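Local coordinates for protein AopB (Aeromonas hydrophila, PDB 3WXX) that probably acts as a translocator of the type III secretion system, inserting into host membranes after being held by its chaperone AcrH, at residues 144-156 with 187-199. Residues are numbered along the deposited sequence; the frame is centred on the assembly and turned at random.
Sequences AVGAMMIVGGAVG and EILVAIVSIAVTF
Ser-194 O accepts two donors from Thr-198, its N at 2.9 Å and its OG1 at 2.8 Å, which arrive from opposite faces of the carbonyl plane, the hydroxyl standing 37° out of it. The bond turns Thr-198 OG1 back onto its own helix, and the selenomethionine methyl CE of Met-148 comes in beside it. This is a knob-into-hole packing between two predicted transmembrane helices of the SseC-like part of AopB, in a fragment of the longer protein, here held in the complex with AcrH: Met-148 sits among Ala-191, Ser-194, Ile-195 and Thr-198. The axes of 144-151 and 187-198 approach to 8.7 Å at 126°, inclined well away from antiparallel. Small Ala-191 lies where the backbones come nearest, its CB 3.6 Å from Met-148 CB. The Met-148 chain bends about its CB-CG bond (chi2 -81°), bringing CE within 3.6 Å of Ile-195 CD1 and to the edge of the Phe-199 ring, near its plane. Val-145 CG2 packs on the same Ala-191 methyl. Met-149, also selenomethionine, runs side by side with Ile-188 and points the same way, with SE 4.0 Å from Ile-188 CG1.

Past the helix end, Gly-152 takes positive phi and the chain turns over Glu-187, whose CG methylene packs on the Met-149 backbone. Glu-187 OE1 and OE2 lie near Gly-152 O, all acceptors as modelled, so any pairing there is doubtful. Helix 201-217 packs against Val-145, Ile-188 and Ile-195, while Val-151 O accepts a hydrogen bond from Gln-50 of the AcrH chain. Further along the turn Ala-154 CB rests 4.1 Å from Val-190 CG2 of helix 179-198.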
ATOM      1  N   ALA B 144      -2.386  -8.492  -0.241  1.00 36.76           N
ATOM      2  CA  ALA B 144      -2.547  -8.332  -1.675  1.00 40.09           C
ATOM      3  C   ALA B 144      -3.670  -7.365  -2.031  1.00 39.83           C
ATOM      4  O   ALA B 144      -3.426  -6.316  -2.585  1.00 39.15           O
ATOM      5  CB  ALA B 144      -2.827  -9.667  -2.321  1.00 44.13           C
ATOM      6  N   VAL B 145      -4.893  -7.679  -1.649  1.00 38.95           N
ATOM      7  CA  VAL B 145      -5.980  -6.795  -2.008  1.00 45.44           C
ATOM      8  C   VAL B 145      -5.772  -5.404  -1.400  1.00 44.38           C
ATOM      9  O   VAL B 145      -6.196  -4.391  -1.987  1.00 42.04           O
ATOM     10  CB  VAL B 145      -7.361  -7.371  -1.610  1.00 46.86           C
ATOM     11  CG1 VAL B 145      -7.511  -7.412  -0.096  1.00 52.39           C
ATOM     12  CG2 VAL B 145      -8.495  -6.582  -2.250  1.00 43.35           C
ATOM     13  N   GLY B 146      -5.170  -5.353  -0.206  1.00 40.80           N
ATOM     14  CA  GLY B 146      -4.941  -4.060   0.470  1.00 36.85           C
ATOM     15  C   GLY B 146      -3.997  -3.205  -0.315  1.00 33.91           C
ATOM     16  O   GLY B 146      -4.225  -2.011  -0.528  1.00 35.85           O
ATOM     17  N   ALA B 147      -2.941  -3.809  -0.800  1.00 34.40           N
ATOM     18  CA  ALA B 147      -1.996  -3.050  -1.586  1.00 37.73           C
ATOM     19  C   ALA B 147      -2.632  -2.600  -2.900  1.00 38.63           C
ATOM     20  O   ALA B 147      -2.376  -1.494  -3.359  1.00 37.82           O
ATOM     21  CB  ALA B 147      -0.745  -3.863  -1.846  1.00 39.60           C
HETATM   22  N   MSE B 148      -3.440  -3.470  -3.498  1.00 40.25           N
HETATM   23  CA  MSE B 148      -4.196  -3.122  -4.685  1.00 47.52           C
HETATM   24  C   MSE B 148      -5.031  -1.899  -4.465  1.00 42.82           C
HETATM   25  O   MSE B 148      -4.945  -0.956  -5.225  1.00 40.26           O
HETATM   26  CB  MSE B 148      -5.159  -4.227  -5.099  1.00 66.16           C
HETATM   27  CG  MSE B 148      -4.458  -5.513  -5.561  1.00 80.23           C
HETATM   28 SE   MSE B 148      -3.895  -5.301  -7.392  1.00111.46          SE
HETATM   29  CE  MSE B 148      -3.826  -7.233  -7.613  1.00106.68           C
HETATM   30  N   MSE B 149      -5.819  -1.859  -3.412  1.00 38.75           N
HETATM   31  CA  MSE B 149      -6.566  -0.665  -3.173  1.00 42.04           C
HETATM   32  C   MSE B 149      -5.726   0.599  -3.083  1.00 44.67           C
HETATM   33  O   MSE B 149      -6.131   1.679  -3.580  1.00 44.11           O
HETATM   34  CB  MSE B 149      -7.247  -0.810  -1.854  1.00 48.67           C
HETATM   35  CG  MSE B 149      -8.332  -1.834  -2.008  1.00 59.92           C
HETATM   36 SE   MSE B 149      -9.016  -2.162  -0.211  1.00 73.43          SE
HETATM   37  CE  MSE B 149      -9.230  -0.270   0.308  1.00 52.28           C
ATOM     38  N   ILE B 150      -4.568   0.494  -2.411  1.00 43.58           N
ATOM     39  CA  ILE B 150      -3.747   1.661  -2.160  1.00 40.50           C
ATOM     40  C   ILE B 150      -3.001   2.087  -3.401  1.00 41.48           C
ATOM     41  O   ILE B 150      -2.913   3.274  -3.693  1.00 38.75           O
ATOM     42  CB  ILE B 150      -2.789   1.397  -1.020  1.00 43.52           C
ATOM     43  CG1 ILE B 150      -3.577   1.445   0.295  1.00 43.38           C
ATOM     44  CG2 ILE B 150      -1.654   2.410  -1.032  1.00 40.48           C
ATOM     45  CD1 ILE B 150      -2.750   1.057   1.496  1.00 41.15           C
ATOM     46  N   VAL B 151      -2.502   1.119  -4.162  1.00 43.23           N
ATOM     47  CA  VAL B 151      -1.917   1.450  -5.455  1.00 47.46           C
ATOM     48  C   VAL B 151      -2.860   2.249  -6.371  1.00 49.67           C
ATOM     49  O   VAL B 151      -2.391   3.147  -7.065  1.00 55.18           O
ATOM     50  CB  VAL B 151      -1.374   0.210  -6.179  1.00 46.95           C
ATOM     51  CG1 VAL B 151      -1.214   0.467  -7.656  1.00 48.11           C
ATOM     52  CG2 VAL B 151      -0.024  -0.134  -5.608  1.00 49.46           C
ATOM     53  N   GLY B 152      -4.164   1.957  -6.379  1.00 51.43           N
ATOM     54  CA  GLY B 152      -5.113   2.798  -7.125  1.00 59.70           C
ATOM     55  C   GLY B 152      -5.452   2.290  -8.515  1.00 77.75           C
ATOM     56  O   GLY B 152      -6.625   2.111  -8.852  1.00101.11           O
ATOM     57  N   GLY B 153      -4.435   2.034  -9.329  1.00 88.42           N
ATOM     58  CA  GLY B 153      -4.620   1.320 -10.603  1.00 93.51           C
ATOM     59  C   GLY B 153      -5.684   1.894 -11.540  1.00 99.18           C
ATOM     60  O   GLY B 153      -5.412   2.823 -12.318  1.00109.07           O
ATOM     61  N   ALA B 154      -6.885   1.316 -11.495  1.00 96.32           N
ATOM     62  CA  ALA B 154      -7.950   1.667 -12.443  1.00 96.48           C
ATOM     63  C   ALA B 154      -8.505   3.075 -12.181  1.00 93.98           C
ATOM     64  O   ALA B 154      -8.198   4.020 -12.915  1.00105.78           O
ATOM     65  CB  ALA B 154      -9.057   0.615 -12.418  1.00102.14           C
ATOM     66  N   VAL B 155      -9.276   3.228 -11.109  1.00 83.68           N
ATOM     67  CA  VAL B 155      -9.885   4.512 -10.782  1.00 74.65           C
ATOM     68  C   VAL B 155      -8.989   5.448  -9.955  1.00 72.71           C
ATOM     69  O   VAL B 155      -9.446   6.449  -9.419  1.00 71.06           O
ATOM     70  CB  VAL B 155     -11.226   4.287 -10.070  1.00 80.66           C
ATOM     71  CG1 VAL B 155     -11.047   3.737  -8.661  1.00 84.73           C
ATOM     72  CG2 VAL B 155     -12.060   5.555 -10.054  1.00 84.12           C
ATOM     73  N   GLY B 156      -7.701   5.157  -9.876  1.00 69.41           N
ATOM     74  CA  GLY B 156      -6.791   6.009  -9.127  1.00 69.60           C
ATOM     75  C   GLY B 156      -6.689   7.409  -9.693  1.00 67.70           C
ATOM     76  O   GLY B 156      -6.551   8.384  -8.949  1.00 57.29           O
ATOM     77  N   GLU B 187     -12.907   1.335  -5.513  1.00 87.02           N
ATOM     78  CA  GLU B 187     -11.540   0.795  -5.486  1.00 74.15           C
ATOM     79  C   GLU B 187     -11.498  -0.635  -4.951  1.00 61.62           C
ATOM     80  O   GLU B 187     -10.875  -1.527  -5.557  1.00 53.72           O
ATOM     81  CB  GLU B 187     -10.629   1.690  -4.642  1.00 83.81           C
ATOM     82  CG  GLU B 187      -9.154   1.430  -4.878  1.00 96.70           C
ATOM     83  CD  GLU B 187      -8.791   1.229  -6.354  1.00110.49           C
ATOM     84  OE1 GLU B 187      -8.939   2.190  -7.157  1.00107.59           O
ATOM     85  OE2 GLU B 187      -8.358   0.096  -6.711  1.00112.78           O
ATOM     86  N   ILE B 188     -12.208  -0.862  -3.849  1.00 50.20           N
ATOM     87  CA  ILE B 188     -12.271  -2.198  -3.294  1.00 51.45           C
ATOM     88  C   ILE B 188     -12.704  -3.118  -4.393  1.00 54.48           C
ATOM     89  O   ILE B 188     -12.007  -4.052  -4.737  1.00 54.44           O
ATOM     90  CB  ILE B 188     -13.260  -2.326  -2.148  1.00 50.50           C
ATOM     91  CG1 ILE B 188     -12.836  -1.477  -0.950  1.00 49.44           C
ATOM     92  CG2 ILE B 188     -13.409  -3.801  -1.757  1.00 48.77           C
ATOM     93  CD1 ILE B 188     -13.803  -1.604   0.227  1.00 54.27           C
ATOM     94  N   LEU B 189     -13.869  -2.825  -4.954  1.00 68.58           N
ATOM     95  CA  LEU B 189     -14.460  -3.664  -5.969  1.00 67.84           C
ATOM     96  C   LEU B 189     -13.524  -3.880  -7.123  1.00 66.45           C
ATOM     97  O   LEU B 189     -13.358  -5.014  -7.566  1.00 67.53           O
ATOM     98  CB  LEU B 189     -15.749  -3.045  -6.443  1.00 79.83           C
ATOM     99  CG  LEU B 189     -16.470  -3.681  -7.633  1.00 85.39           C
ATOM    100  CD1 LEU B 189     -16.638  -5.188  -7.503  1.00 83.27           C
ATOM    101  CD2 LEU B 189     -17.818  -2.981  -7.751  1.00 90.29           C
ATOM    102  N   VAL B 190     -12.864  -2.828  -7.600  1.00 75.04           N
ATOM    103  CA  VAL B 190     -11.933  -3.022  -8.745  1.00 84.49           C
ATOM    104  C   VAL B 190     -10.789  -3.980  -8.314  1.00 74.74           C
ATOM    105  O   VAL B 190     -10.453  -4.936  -9.042  1.00 61.03           O
ATOM    106  CB  VAL B 190     -11.421  -1.699  -9.427  1.00 98.15           C
ATOM    107  CG1 VAL B 190     -12.351  -0.512  -9.197  1.00 94.23           C
ATOM    108  CG2 VAL B 190     -10.019  -1.338  -8.959  1.00110.68           C
ATOM    109  N   ALA B 191     -10.232  -3.737  -7.116  1.00 62.86           N
ATOM    110  CA  ALA B 191      -9.159  -4.589  -6.563  1.00 62.78           C
ATOM    111  C   ALA B 191      -9.541  -6.069  -6.525  1.00 59.41           C
ATOM    112  O   ALA B 191      -8.743  -6.928  -6.916  1.00 44.84           O
ATOM    113  CB  ALA B 191      -8.749  -4.114  -5.168  1.00 64.79           C
ATOM    114  N   ILE B 192     -10.758  -6.361  -6.041  1.00 59.11           N
ATOM    115  CA  ILE B 192     -11.268  -7.748  -6.032  1.00 58.29           C
ATOM    116  C   ILE B 192     -11.250  -8.376  -7.414  1.00 61.92           C
ATOM    117  O   ILE B 192     -10.839  -9.531  -7.582  1.00 52.88           O
ATOM    118  CB  ILE B 192     -12.698  -7.867  -5.478  1.00 50.11           C
ATOM    119  CG1 ILE B 192     -12.663  -7.807  -3.959  1.00 53.85           C
ATOM    120  CG2 ILE B 192     -13.274  -9.216  -5.807  1.00 49.95           C
ATOM    121  CD1 ILE B 192     -12.807  -6.423  -3.418  1.00 57.36           C
ATOM    122  N   VAL B 193     -11.707  -7.613  -8.397  1.00 63.27           N
ATOM    123  CA  VAL B 193     -11.727  -8.124  -9.747  1.00 69.40           C
ATOM    124  C   VAL B 193     -10.284  -8.375 -10.153  1.00 68.04           C
ATOM    125  O   VAL B 193      -9.931  -9.474 -10.599  1.00 65.71           O
ATOM    126  CB  VAL B 193     -12.420  -7.143 -10.713  1.00 75.84           C
ATOM    127  CG1 VAL B 193     -12.310  -7.636 -12.143  1.00 77.28           C
ATOM    128  CG2 VAL B 193     -13.885  -6.962 -10.337  1.00 75.26           C
ATOM    129  N   SER B 194      -9.453  -7.346  -9.997  1.00 63.10           N
ATOM    130  CA  SER B 194      -8.033  -7.453 -10.354  1.00 65.50           C
ATOM    131  C   SER B 194      -7.426  -8.698  -9.719  1.00 70.02           C
ATOM    132  O   SER B 194      -6.644  -9.379 -10.374  1.00 79.03           O
ATOM    133  CB  SER B 194      -7.256  -6.204  -9.925  1.00 67.89           C
ATOM    134  OG  SER B 194      -8.117  -5.068  -9.834  1.00 82.50           O
ATOM    135  N   ILE B 195      -7.752  -8.990  -8.444  1.00 66.75           N
ATOM    136  CA  ILE B 195      -7.215 -10.207  -7.797  1.00 61.49           C
ATOM    137  C   ILE B 195      -7.730 -11.419  -8.545  1.00 58.52           C
ATOM    138  O   ILE B 195      -6.955 -12.300  -8.908  1.00 51.83           O
ATOM    139  CB  ILE B 195      -7.592 -10.361  -6.301  1.00 62.55           C
ATOM    140  CG1 ILE B 195      -7.001  -9.259  -5.407  1.00 66.29           C
ATOM    141  CG2 ILE B 195      -7.104 -11.694  -5.758  1.00 58.52           C
ATOM    142  CD1 ILE B 195      -5.497  -9.299  -5.252  1.00 68.45           C
ATOM    143  N   ALA B 196      -9.037 -11.423  -8.816  1.00 65.12           N
ATOM    144  CA  ALA B 196      -9.675 -12.530  -9.516  1.00 62.15           C
ATOM    145  C   ALA B 196      -8.916 -12.820 -10.778  1.00 65.61           C
ATOM    146  O   ALA B 196      -8.503 -13.950 -11.016  1.00 55.68           O
ATOM    147  CB  ALA B 196     -11.112 -12.209  -9.845  1.00 63.39           C
ATOM    148  N   VAL B 197      -8.681 -11.769 -11.557  1.00 77.01           N
ATOM    149  CA  VAL B 197      -7.906 -11.875 -12.808  1.00 82.44           C
ATOM    150  C   VAL B 197      -6.488 -12.410 -12.589  1.00 82.08           C
ATOM    151  O   VAL B 197      -6.103 -13.390 -13.198  1.00 79.75           O
ATOM    152  CB  VAL B 197      -7.809 -10.504 -13.519  1.00 83.56           C
ATOM    153  CG1 VAL B 197      -6.713 -10.510 -14.578  1.00 83.78           C
ATOM    154  CG2 VAL B 197      -9.164 -10.120 -14.120  1.00 86.27           C
ATOM    155  N   THR B 198      -5.724 -11.740 -11.729  1.00 80.63           N
ATOM    156  CA  THR B 198      -4.299 -12.023 -11.565  1.00 79.59           C
ATOM    157  C   THR B 198      -4.024 -13.373 -10.886  1.00 77.49           C
ATOM    158  O   THR B 198      -3.040 -14.018 -11.185  1.00 79.56           O
ATOM    159  CB  THR B 198      -3.590 -10.942 -10.696  1.00 85.99           C
ATOM    160  OG1 THR B 198      -3.978  -9.602 -11.066  1.00 88.41           O
ATOM    161  CG2 THR B 198      -2.089 -11.097 -10.799  1.00 75.89           C
ATOM    162  N   PHE B 199      -4.842 -13.745  -9.904  1.00 78.82           N
ATOM    163  CA  PHE B 199      -4.598 -14.941  -9.094  1.00 71.04           C
ATOM    164  C   PHE B 199      -5.880 -15.753  -9.163  1.00 75.72           C
ATOM    165  O   PHE B 199      -6.758 -15.442  -9.982  1.00 76.87           O
ATOM    166  CB  PHE B 199      -4.260 -14.559  -7.652  1.00 70.59           C
ATOM    167  CG  PHE B 199      -3.175 -13.519  -7.533  1.00 70.42           C
ATOM    168  CD1 PHE B 199      -1.838 -13.884  -7.509  1.00 66.72           C
ATOM    169  CD2 PHE B 199      -3.488 -12.163  -7.428  1.00 68.69           C
ATOM    170  CE1 PHE B 199      -0.836 -12.924  -7.419  1.00 57.83           C
ATOM    171  CE2 PHE B 199      -2.487 -11.202  -7.336  1.00 61.28           C
ATOM    172  CZ  PHE B 199      -1.160 -11.578  -7.339  1.00 51.57           C
TER